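Toll-like receptor 6, Variable lymphocyte receptor B (Mus musculus, PDB 3A79) probably works as an innate immune receptor that pairs with Toll-like receptor 2 to sense diacylated lipopeptides, here as an engineered ectodomain fusion. Local coordinates at residues V369-S374 and A396-N401; T356-T361 and S374-L379; S403-L408 and E428-L433; N391-A396 and Y420-A425. One frame throughout, in Å; residues are numbered along the deposited sequence.

Interaction 1. Residues V369-S374 and A396-N401; sequences VFQGCS and ALMTKN. With NAG (2-acetamido-2-deoxy-beta-D-glucopyranose), chain H.
Met398 lies against Val369, Phe370 and Gln371 where two successive turns of the leucine-rich repeat solenoid meet, in the Toll-like receptor 6 part of the fusion. The segment 369-374 belongs to the return loop that links strand 357-359 to strand 381-383. In the next return, the segment 396-401 runs off the short helix 394-397. The methionine is the centre of the contact. Its CG stands anti to the backbone N (chi1 170°) and the chain runs on extended to the sulfur, so that SD comes 3.3 Å from Val369 O and 3.6 Å from Val369 CG1, while CG packs 4.0 Å from Phe370 CB. The Met398 side chain also touches Leu382 of strand 381-383, and so does Phe370, which ties both returns to the hydrophobic core behind the parallel strands.

Gln371 starts out away from the second segment, but a bend at chi2 (-37°) brings its end back, and its side chain crosses those of Leu397 and Met398 at about a right angle. Its OE1 meets Leu397 CD2 at 3.4 Å, and its NE2 sits 3.6 Å from Met398 CB. The amide nitrogen is hydrogen-bonded to Asp367 O and to Lys394 O, so the group that touches the two apolar chains is itself held by backbone carbonyls. No hydrogen bond joins the two segments directly.

At the outer end the backbones run close at Ser374 and Asn401. Asn401 carries an N-linked glycan, its ND2 bonded to C1 of the first N-acetylglucosamine, whose acetamide O7 lies 3.4 Å from Ser374 CB.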
# COMPACT_ATOMS: atom_id res chain seq x y z
N VAL B 369 -5.64 -4.37 11.82
CA VAL B 369 -5.15 -5.58 12.43
C VAL B 369 -5.05 -5.39 13.94
O VAL B 369 -4.51 -4.38 14.41
CB VAL B 369 -3.78 -6.02 11.86
CG1 VAL B 369 -2.64 -5.27 12.52
CG2 VAL B 369 -3.59 -7.53 12.03
N PHE B 370 -5.60 -6.36 14.68
CA PHE B 370 -5.59 -6.35 16.14
C PHE B 370 -6.15 -5.07 16.80
O PHE B 370 -5.72 -4.68 17.89
CB PHE B 370 -4.19 -6.65 16.68
CG PHE B 370 -3.60 -7.93 16.17
CD1 PHE B 370 -2.24 -8.03 15.94
CD2 PHE B 370 -4.40 -9.03 15.92
CE1 PHE B 370 -1.68 -9.21 15.47
CE2 PHE B 370 -3.85 -10.21 15.45
CZ PHE B 370 -2.49 -10.30 15.22
N GLN B 371 -7.11 -4.41 16.15
CA GLN B 371 -7.69 -3.22 16.76
C GLN B 371 -8.36 -3.58 18.07
O GLN B 371 -9.19 -4.49 18.11
CB GLN B 371 -8.66 -2.50 15.82
CG GLN B 371 -8.02 -1.38 15.01
CD GLN B 371 -6.96 -0.60 15.80
OE1 GLN B 371 -7.28 0.12 16.75
NE2 GLN B 371 -5.70 -0.74 15.40
N GLY B 372 -7.98 -2.87 19.13
CA GLY B 372 -8.53 -3.11 20.45
C GLY B 372 -8.50 -4.58 20.85
O GLY B 372 -9.45 -5.09 21.43
N CYS B 373 -7.40 -5.25 20.52
CA CYS B 373 -7.27 -6.66 20.85
C CYS B 373 -6.62 -6.81 22.22
O CYS B 373 -5.46 -6.43 22.42
CB CYS B 373 -6.46 -7.39 19.78
SG CYS B 373 -6.26 -9.15 20.09
N SER B 374 -7.38 -7.35 23.16
CA SER B 374 -6.98 -7.41 24.56
C SER B 374 -6.56 -8.81 24.95
O SER B 374 -6.66 -9.22 26.10
CB SER B 374 -8.14 -6.94 25.45
OG SER B 374 -9.38 -7.46 24.99
N ALA B 396 -0.91 2.96 16.83
CA ALA B 396 -0.56 3.19 18.23
C ALA B 396 -1.67 2.62 19.09
O ALA B 396 -1.41 2.05 20.14
CB ALA B 396 -0.38 4.67 18.50
N LEU B 397 -2.90 2.80 18.63
CA LEU B 397 -4.07 2.35 19.38
C LEU B 397 -4.12 0.82 19.42
O LEU B 397 -4.76 0.23 20.29
CB LEU B 397 -5.35 2.91 18.75
CG LEU B 397 -6.66 2.69 19.51
CD1 LEU B 397 -6.73 3.56 20.76
CD2 LEU B 397 -7.88 2.92 18.61
N MET B 398 -3.43 0.20 18.47
CA MET B 398 -3.36 -1.25 18.38
C MET B 398 -2.67 -1.89 19.58
O MET B 398 -3.10 -2.93 20.07
CB MET B 398 -2.61 -1.65 17.11
CG MET B 398 -2.26 -3.12 17.04
SD MET B 398 -1.52 -3.52 15.45
CE MET B 398 0.22 -3.27 15.81
N THR B 399 -1.61 -1.25 20.05
CA THR B 399 -0.81 -1.81 21.13
C THR B 399 -1.34 -1.45 22.52
O THR B 399 -0.76 -1.84 23.53
CB THR B 399 0.67 -1.35 21.02
OG1 THR B 399 0.76 0.06 21.27
CG2 THR B 399 1.20 -1.64 19.62
N LYS B 400 -2.45 -0.72 22.55
CA LYS B 400 -3.02 -0.23 23.80
C LYS B 400 -3.01 -1.28 24.92
O LYS B 400 -2.59 -1.00 26.04
CB LYS B 400 -4.45 0.29 23.57
CG LYS B 400 -5.10 0.88 24.82
CD LYS B 400 -6.38 1.65 24.50
CE LYS B 400 -7.57 0.74 24.24
NZ LYS B 400 -8.87 1.42 24.54
N ASN B 401 -3.45 -2.49 24.61
CA ASN B 401 -3.52 -3.54 25.62
C ASN B 401 -2.63 -4.76 25.31
O ASN B 401 -3.03 -5.91 25.41
CB ASN B 401 -4.98 -3.91 25.89
CG ASN B 401 -5.58 -3.06 26.99
OD1 ASN B 401 -5.03 -2.99 28.10
ND2 ASN B 401 -6.71 -2.41 26.71
C1 NAG H . -7.14 -1.68 27.89
C2 NAG H . -7.67 -2.21 29.23
C3 NAG H . -8.49 -1.18 30.00
C4 NAG H . -7.67 0.12 30.13
C5 NAG H . -7.22 0.60 28.74
C6 NAG H . -6.33 1.85 28.80
C7 NAG H . -7.86 -4.58 29.27
C8 NAG H . -6.94 -4.59 30.46
N2 NAG H . -8.43 -3.42 28.99
O3 NAG H . -8.93 -1.67 31.25
O4 NAG H . -8.45 1.08 30.82
O5 NAG H . -6.51 -0.42 28.04
O6 NAG H . -4.96 1.52 28.88
O7 NAG H . -8.05 -5.60 28.61

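Interaction 2. Residues T356-T361 and S374-L379; sequences TFLNFT and STLKRL. With NAG (2-acetamido-2-deoxy-beta-D-glucopyranose), chain G; NAG (2-acetamido-2-deoxy-beta-D-glucopyranose), chain H.
Thr356 and Leu379 bring the backbones together, with their CA atoms 3.8 Å apart, at the point where the return loop of one leucine-rich repeat comes back beside the entry to strand 357-359. The contact lies in the Toll-like receptor 6 part of the chain; just beyond it, Thr356 makes backbone hydrogen bonds with Gln380 and Thr381 as the next parallel strand begins.

Across the segments the interaction is apolar. In Leu379, chi1 (-178°) carries CG toward strand 357-359 and chi2 (51°) sets the two methyls: CD1 lies 3.6 Å from Thr356 C and against the flank of Leu358, and CD2 meets Leu358 CD1 at 3.5 Å. The two leucine side chains cross at about a right angle. Leu376 adds its CD2 to the same Leu358 methyl at 4.1 Å, so Leu358 CD1 lies against two leucines of the loop. Since Leu358 also touches Leu336 and Leu382 of the flanking strands, the loop closes over the leucine core of the solenoid. Nearer the surface, Thr356 CG2 packs 3.6 Å from Arg378 O and beside Arg378 CB, while the guanidinium end leads away.

Farther along, Asn359 bears an N-linked glycan. The O7 of its first sugar lies near the ring plane of Phe357, at the edge. Thr361 OG1, the hydroxyl of the glycosylation sequon, donates to Asn359 OD1 at 3.1 Å, in the carbonyl plane.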
# COMPACT_ATOMS: atom_id res chain seq x y z
N THR B 356 3.83 -15.12 22.02
CA THR B 356 4.75 -14.12 22.52
C THR B 356 5.60 -13.60 21.37
O THR B 356 6.39 -12.67 21.54
CB THR B 356 5.65 -14.67 23.65
OG1 THR B 356 6.53 -15.67 23.13
CG2 THR B 356 4.78 -15.27 24.74
N PHE B 357 5.40 -14.19 20.19
CA PHE B 357 6.10 -13.80 18.99
C PHE B 357 5.21 -13.88 17.76
O PHE B 357 4.62 -14.92 17.47
CB PHE B 357 7.33 -14.67 18.80
CG PHE B 357 8.09 -14.38 17.55
CD1 PHE B 357 9.09 -13.42 17.54
CD2 PHE B 357 7.80 -15.06 16.37
CE1 PHE B 357 9.79 -13.15 16.39
CE2 PHE B 357 8.51 -14.80 15.21
CZ PHE B 357 9.50 -13.84 15.21
N LEU B 358 5.10 -12.77 17.05
CA LEU B 358 4.28 -12.70 15.85
C LEU B 358 5.05 -12.00 14.73
O LEU B 358 5.60 -10.92 14.94
CB LEU B 358 2.96 -11.99 16.16
CG LEU B 358 2.00 -12.84 16.99
CD1 LEU B 358 0.75 -12.06 17.30
CD2 LEU B 358 1.66 -14.15 16.28
N ASN B 359 5.10 -12.63 13.57
CA ASN B 359 5.86 -12.14 12.42
C ASN B 359 5.03 -12.35 11.17
O ASN B 359 5.02 -13.43 10.60
CB ASN B 359 7.20 -12.88 12.33
CG ASN B 359 8.03 -12.48 11.10
OD1 ASN B 359 7.57 -11.75 10.22
ND2 ASN B 359 9.27 -12.99 11.04
N PHE B 360 4.31 -11.31 10.76
CA PHE B 360 3.51 -11.35 9.55
C PHE B 360 4.12 -10.47 8.47
O PHE B 360 3.54 -9.45 8.09
CB PHE B 360 2.08 -10.90 9.84
CG PHE B 360 1.39 -11.73 10.89
CD1 PHE B 360 1.22 -11.25 12.17
CD2 PHE B 360 0.94 -13.01 10.59
CE1 PHE B 360 0.59 -12.01 13.14
CE2 PHE B 360 0.32 -13.78 11.56
CZ PHE B 360 0.14 -13.28 12.83
N THR B 361 5.30 -10.87 8.00
CA THR B 361 6.04 -10.09 7.00
C THR B 361 5.46 -10.24 5.60
O THR B 361 5.05 -11.33 5.19
CB THR B 361 7.54 -10.49 6.96
OG1 THR B 361 8.27 -9.75 7.94
CG2 THR B 361 8.12 -10.18 5.60
N SER B 374 -7.38 -7.35 23.16
CA SER B 374 -6.98 -7.41 24.56
C SER B 374 -6.56 -8.81 24.95
O SER B 374 -6.66 -9.22 26.10
CB SER B 374 -8.14 -6.94 25.45
OG SER B 374 -9.38 -7.46 24.99
N THR B 375 -6.05 -9.54 23.98
CA THR B 375 -5.93 -10.97 24.12
C THR B 375 -4.54 -11.40 23.60
O THR B 375 -4.28 -12.56 23.29
CB THR B 375 -7.10 -11.62 23.36
OG1 THR B 375 -7.66 -12.69 24.13
CG2 THR B 375 -6.70 -12.09 21.98
N LEU B 376 -3.65 -10.41 23.51
CA LEU B 376 -2.26 -10.64 23.17
C LEU B 376 -1.37 -10.01 24.24
O LEU B 376 -0.35 -9.38 23.95
CB LEU B 376 -1.95 -10.05 21.79
CG LEU B 376 -2.62 -10.71 20.57
CD1 LEU B 376 -2.47 -9.84 19.35
CD2 LEU B 376 -2.07 -12.11 20.30
N LYS B 377 -1.78 -10.18 25.50
CA LYS B 377 -1.07 -9.56 26.61
C LYS B 377 0.24 -10.27 26.93
O LYS B 377 1.00 -9.82 27.77
CB LYS B 377 -1.96 -9.52 27.85
CG LYS B 377 -3.06 -8.47 27.82
CD LYS B 377 -3.92 -8.58 29.07
CE LYS B 377 -5.10 -7.63 29.04
NZ LYS B 377 -4.68 -6.23 29.28
N ARG B 378 0.51 -11.39 26.26
CA ARG B 378 1.79 -12.06 26.45
C ARG B 378 2.74 -11.70 25.31
O ARG B 378 3.96 -11.80 25.47
CB ARG B 378 1.63 -13.59 26.60
CG ARG B 378 1.22 -14.03 28.00
CD ARG B 378 0.84 -15.52 28.03
NE ARG B 378 0.68 -16.07 29.38
CZ ARG B 378 0.44 -17.35 29.65
NH1 ARG B 378 0.32 -18.24 28.66
NH2 ARG B 378 0.32 -17.76 30.91
N LEU B 379 2.17 -11.26 24.19
CA LEU B 379 2.92 -10.88 22.99
C LEU B 379 4.04 -9.87 23.23
O LEU B 379 3.78 -8.74 23.64
CB LEU B 379 1.98 -10.32 21.92
CG LEU B 379 2.62 -9.93 20.60
CD1 LEU B 379 3.44 -11.08 20.07
CD2 LEU B 379 1.54 -9.55 19.60
C1 NAG G . 10.00 -12.67 9.83
C2 NAG G . 11.48 -12.90 10.15
C3 NAG G . 12.40 -12.89 8.93
C4 NAG G . 11.81 -13.62 7.71
C5 NAG G . 10.33 -13.29 7.54
C6 NAG G . 9.71 -14.19 6.49
C7 NAG G . 12.33 -12.15 12.32
C8 NAG G . 12.90 -11.00 13.10
N2 NAG G . 11.94 -11.87 11.07
O3 NAG G . 13.66 -13.44 9.27
O4 NAG G . 12.58 -13.25 6.57
O5 NAG G . 9.62 -13.49 8.75
O6 NAG G . 10.09 -15.52 6.76
O7 NAG G . 12.23 -13.27 12.83
C1 NAG H . -7.14 -1.68 27.89
C2 NAG H . -7.67 -2.21 29.23
C3 NAG H . -8.49 -1.18 30.00
C4 NAG H . -7.67 0.12 30.13
C5 NAG H . -7.22 0.60 28.74
C6 NAG H . -6.33 1.85 28.80
C7 NAG H . -7.86 -4.58 29.27
C8 NAG H . -6.94 -4.59 30.46
N2 NAG H . -8.43 -3.42 28.99
O3 NAG H . -8.93 -1.67 31.25
O4 NAG H . -8.45 1.08 30.82
O5 NAG H . -6.51 -0.42 28.04
O6 NAG H . -4.96 1.52 28.88
O7 NAG H . -8.05 -5.60 28.61

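Interaction 3. Residues S403-L408 and E428-L433; sequences SSLETL and ESILVL
The parallel ladder of the leucine-rich repeats passes here from Thr407-Leu408 to Val432-Leu433, in the Toll-like receptor 6 part. Glu406 O takes two N-H groups: Val432 N at 2.8 Å, nearly along the C=O axis, and Leu431 N, also at 2.8 Å, in the carbonyl plane on a lone pair. Leu408 N then donates back to Val432 O, and the CA of Thr407 makes a CA-H...O contact with that same oxygen, continuing the ladder.

Before the strands begin, the hydroxyl of Ser429 extends the ladder by a side-chain bond, donating to a lone pair of Leu405 O at 2.9 Å.

Side chains of adjacent repeats run side by side. Glu406 and Leu431 point the same way, with Leu431 CD1 3.8 Å from Glu406 OE2. Thr407 and Val432 project together on one face, partly exposed, with Thr407 OG1 3.8 Å from Val432 CB. Leu408 and Leu433 go to the other, buried face, at consensus leucine positions of the repeat, with CD1 of Leu408 against CD1 of Leu433. Leu405 and Ile430 hold the preceding consensus position, and Ile430 CD1 ends 3.6 Å from both CB and CD2 of Leu405.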
# COMPACT_ATOMS: atom_id res chain seq x y z
N SER B 403 0.22 -5.59 26.85
CA SER B 403 1.04 -5.42 28.05
C SER B 403 2.47 -5.97 28.06
O SER B 403 3.22 -5.72 29.01
CB SER B 403 0.26 -5.98 29.23
OG SER B 403 -1.13 -5.79 29.02
N SER B 404 2.88 -6.72 27.04
CA SER B 404 4.23 -7.28 27.03
C SER B 404 5.06 -6.84 25.83
O SER B 404 6.22 -7.22 25.70
CB SER B 404 4.19 -8.81 27.08
OG SER B 404 3.63 -9.28 28.29
N LEU B 405 4.46 -6.03 24.96
CA LEU B 405 5.13 -5.60 23.73
C LEU B 405 6.40 -4.83 24.05
O LEU B 405 6.37 -3.85 24.79
CB LEU B 405 4.21 -4.73 22.89
CG LEU B 405 4.61 -4.72 21.42
CD1 LEU B 405 4.54 -6.14 20.89
CD2 LEU B 405 3.74 -3.80 20.57
N GLU B 406 7.52 -5.28 23.48
CA GLU B 406 8.78 -4.57 23.60
C GLU B 406 9.30 -4.18 22.22
O GLU B 406 9.91 -3.14 22.06
CB GLU B 406 9.83 -5.42 24.31
CG GLU B 406 9.50 -5.76 25.75
CD GLU B 406 10.72 -6.22 26.53
OE1 GLU B 406 10.59 -6.48 27.74
OE2 GLU B 406 11.81 -6.29 25.92
N THR B 407 9.04 -5.03 21.24
CA THR B 407 9.51 -4.76 19.89
C THR B 407 8.37 -4.71 18.90
O THR B 407 7.61 -5.66 18.76
CB THR B 407 10.48 -5.84 19.40
OG1 THR B 407 11.69 -5.80 20.16
CG2 THR B 407 10.77 -5.62 17.91
N LEU B 408 8.26 -3.59 18.19
CA LEU B 408 7.24 -3.43 17.18
C LEU B 408 7.93 -2.99 15.91
O LEU B 408 8.48 -1.90 15.86
CB LEU B 408 6.20 -2.40 17.62
CG LEU B 408 4.86 -2.27 16.87
CD1 LEU B 408 4.66 -0.90 16.24
CD2 LEU B 408 4.67 -3.37 15.85
N GLU B 428 2.95 1.46 26.96
CA GLU B 428 3.97 2.10 27.78
C GLU B 428 5.26 1.28 27.83
O GLU B 428 6.25 1.70 28.41
CB GLU B 428 3.42 2.32 29.19
CG GLU B 428 2.01 2.94 29.23
CD GLU B 428 0.91 2.02 28.67
OE1 GLU B 428 0.03 2.51 27.93
OE2 GLU B 428 0.94 0.80 28.97
N SER B 429 5.24 0.12 27.19
CA SER B 429 6.30 -0.86 27.37
C SER B 429 7.23 -1.03 26.17
O SER B 429 8.24 -1.73 26.26
CB SER B 429 5.70 -2.21 27.76
OG SER B 429 4.71 -2.63 26.83
N ILE B 430 6.90 -0.40 25.04
CA ILE B 430 7.71 -0.55 23.83
C ILE B 430 9.13 -0.03 24.04
O ILE B 430 9.33 1.06 24.58
CB ILE B 430 7.11 0.21 22.62
CG1 ILE B 430 5.58 0.13 22.62
CG2 ILE B 430 7.70 -0.32 21.33
CD1 ILE B 430 5.03 -1.27 22.71
N LEU B 431 10.12 -0.81 23.62
CA LEU B 431 11.52 -0.39 23.76
C LEU B 431 12.16 -0.23 22.39
O LEU B 431 12.99 0.65 22.18
CB LEU B 431 12.34 -1.39 24.59
CG LEU B 431 11.83 -1.84 25.96
CD1 LEU B 431 12.87 -2.73 26.63
CD2 LEU B 431 11.48 -0.65 26.85
N VAL B 432 11.77 -1.08 21.46
CA VAL B 432 12.28 -1.00 20.10
C VAL B 432 11.14 -0.81 19.11
O VAL B 432 10.20 -1.59 19.06
CB VAL B 432 13.07 -2.26 19.74
CG1 VAL B 432 13.77 -2.07 18.40
CG2 VAL B 432 14.06 -2.59 20.86
N LEU B 433 11.23 0.24 18.32
CA LEU B 433 10.14 0.60 17.43
C LEU B 433 10.68 0.97 16.05
O LEU B 433 11.13 2.10 15.84
CB LEU B 433 9.35 1.76 18.03
CG LEU B 433 8.16 2.28 17.22
CD1 LEU B 433 7.24 1.12 16.93
CD2 LEU B 433 7.43 3.38 17.96

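Interaction 4. Residues N391-A396 and Y420-A425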
# COMPACT_ATOMS: atom_id res chain seq x y z
N ASN B 391 -2.49 4.36 8.81
CA ASN B 391 -2.59 5.40 9.82
C ASN B 391 -1.75 5.23 11.09
O ASN B 391 -2.19 4.62 12.06
CB ASN B 391 -4.06 5.60 10.20
CG ASN B 391 -4.27 6.74 11.18
OD1 ASN B 391 -5.40 7.10 11.49
ND2 ASN B 391 -3.19 7.32 11.66
N PHE B 392 -0.56 5.82 11.09
CA PHE B 392 0.35 5.77 12.25
C PHE B 392 -0.33 5.85 13.63
O PHE B 392 0.17 5.29 14.60
CB PHE B 392 1.40 6.87 12.13
CG PHE B 392 2.28 7.02 13.34
CD1 PHE B 392 3.46 6.30 13.46
CD2 PHE B 392 1.93 7.89 14.36
CE1 PHE B 392 4.27 6.44 14.57
CE2 PHE B 392 2.74 8.04 15.48
CZ PHE B 392 3.91 7.32 15.58
N PHE B 393 -1.44 6.56 13.73
CA PHE B 393 -2.08 6.72 15.03
C PHE B 393 -3.02 5.56 15.35
O PHE B 393 -3.28 5.26 16.53
CB PHE B 393 -2.80 8.07 15.13
CG PHE B 393 -1.87 9.25 15.08
CD1 PHE B 393 -1.97 10.18 14.06
CD2 PHE B 393 -0.90 9.43 16.05
CE1 PHE B 393 -1.12 11.26 14.01
CE2 PHE B 393 -0.04 10.51 16.00
CZ PHE B 393 -0.16 11.43 14.98
N LYS B 394 -3.52 4.90 14.31
CA LYS B 394 -4.28 3.67 14.50
C LYS B 394 -3.31 2.58 14.96
O LYS B 394 -3.63 1.78 15.83
CB LYS B 394 -5.03 3.28 13.22
CG LYS B 394 -6.46 2.79 13.47
CD LYS B 394 -7.07 2.13 12.23
CE LYS B 394 -8.43 1.49 12.52
NZ LYS B 394 -9.57 2.46 12.56
N VAL B 395 -2.11 2.58 14.39
CA VAL B 395 -1.03 1.65 14.77
C VAL B 395 -0.57 1.83 16.23
O VAL B 395 0.09 0.96 16.80
CB VAL B 395 0.20 1.80 13.81
CG1 VAL B 395 1.31 0.80 14.17
CG2 VAL B 395 -0.22 1.63 12.36
N ALA B 396 -0.91 2.96 16.83
CA ALA B 396 -0.56 3.19 18.23
C ALA B 396 -1.67 2.62 19.09
O ALA B 396 -1.41 2.05 20.14
CB ALA B 396 -0.38 4.67 18.50
N TYR B 420 -6.17 13.18 10.92
CA TYR B 420 -7.07 14.18 11.50
C TYR B 420 -7.10 14.08 13.03
O TYR B 420 -6.90 15.07 13.74
CB TYR B 420 -8.47 13.97 10.93
CG TYR B 420 -8.74 12.53 10.52
CD1 TYR B 420 -9.01 11.54 11.47
CD2 TYR B 420 -8.71 12.15 9.18
CE1 TYR B 420 -9.24 10.23 11.11
CE2 TYR B 420 -8.94 10.83 8.80
CZ TYR B 420 -9.21 9.87 9.77
OH TYR B 420 -9.44 8.56 9.40
N ASP B 421 -7.37 12.87 13.52
CA ASP B 421 -7.41 12.55 14.94
C ASP B 421 -6.04 12.05 15.38
O ASP B 421 -5.70 10.89 15.15
CB ASP B 421 -8.47 11.46 15.18
CG ASP B 421 -8.78 11.26 16.66
OD1 ASP B 421 -7.84 11.28 17.48
OD2 ASP B 421 -9.97 11.06 16.99
N ARG B 422 -5.25 12.93 15.99
CA ARG B 422 -3.87 12.59 16.36
C ARG B 422 -3.70 12.17 17.82
O ARG B 422 -2.74 12.57 18.48
CB ARG B 422 -2.91 13.75 16.03
CG ARG B 422 -2.88 14.14 14.54
CD ARG B 422 -1.69 15.04 14.19
NE ARG B 422 -1.80 15.57 12.82
CZ ARG B 422 -0.92 16.41 12.27
NH1 ARG B 422 0.14 16.81 12.96
NH2 ARG B 422 -1.10 16.85 11.03
N THR B 423 -4.63 11.34 18.32
CA THR B 423 -4.60 10.90 19.72
C THR B 423 -3.64 9.73 19.98
O THR B 423 -3.64 8.72 19.27
CB THR B 423 -6.01 10.53 20.25
OG1 THR B 423 -6.86 11.68 20.19
CG2 THR B 423 -5.92 10.05 21.70
N CYS B 424 -2.83 9.90 21.03
CA CYS B 424 -1.78 8.95 21.39
C CYS B 424 -2.29 7.98 22.43
O CYS B 424 -2.99 8.39 23.35
CB CYS B 424 -0.55 9.68 21.94
SG CYS B 424 1.02 8.90 21.53
N ALA B 425 -1.91 6.71 22.27
CA ALA B 425 -2.27 5.63 23.20
C ALA B 425 -1.28 4.47 23.13
O ALA B 425 -1.69 3.31 23.16
CB ALA B 425 -3.68 5.12 22.91
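Phe393 and Arg422 come together through similar first torsions: in each, CG stands anti to the carbonyl carbon (chi1 -65° for Phe393, -60° for Arg422). The phenylalanine thereby turns its ring toward the 420-425 loop, and the arginine, extended from CG to NE, runs out across that ring. Both belong to neighbouring leucine-rich repeats in the Toll-like receptor 6 part, in the loops that return between the parallel strands.

Arg422 meets the ring with its carbons. Its CA sits over the middle of one face, 3.9 Å from the centroid and 13° off the normal, a CH-pi contact. CB follows over the same face, and CG reaches Phe393 CE1 at 3.4 Å. The guanidinium lies beyond this aliphatic contact, while Arg422 NE is hydrogen-bonded to Ala419 O, which fixes the direction of the chain. Phe392 CD2 lies over the opposite face, toward the rim, so the ring is sandwiched between its sequence neighbour and the next repeat.

The loop itself is shaped by Asp421, whose OD1 accepts from Thr423 OG1 at 2.9 Å and weakly from Thr423 N. Further along, Ala396 and Ala425 bring the backbones close, their CA atoms 5.8 Å apart; their carbonyl oxygens are both acceptors and form no bond with each other. Cys424, between Thr423 and Ala425, is tied by a disulfide to Cys447 of the following return.

With no hydrogen bond crossing between them, cohesion between the two segments rests on dispersion and on the CH-pi contact of one buried ring, while Arg422 NE and Asp421 OD1 are bonded within their own loop.

The four contacts lie along one stretch of the solenoid, each partly buried. Leucines fill the inner face in interactions 2 and 3, while exposed residues sit at the margins of 1 (Ser374), 2 (Arg378) and 4 (Arg422). Interaction 3 alone is a hydrogen-bonded parallel ladder; the others have no hydrogen bond between their segments. Interactions 1 and 4 share Ala396 and helix 394-397, but the centre of interaction 4 lies about 32 Å from the centre of the chain, against about 27 Å for interaction 1. Interactions 1 and 2 share Ser374 and meet where Phe370 touches Leu376, Phe360 and Leu358. Lys377 O and Ser404 OG, a probable hydrogen bond, connect interactions 2 and 3.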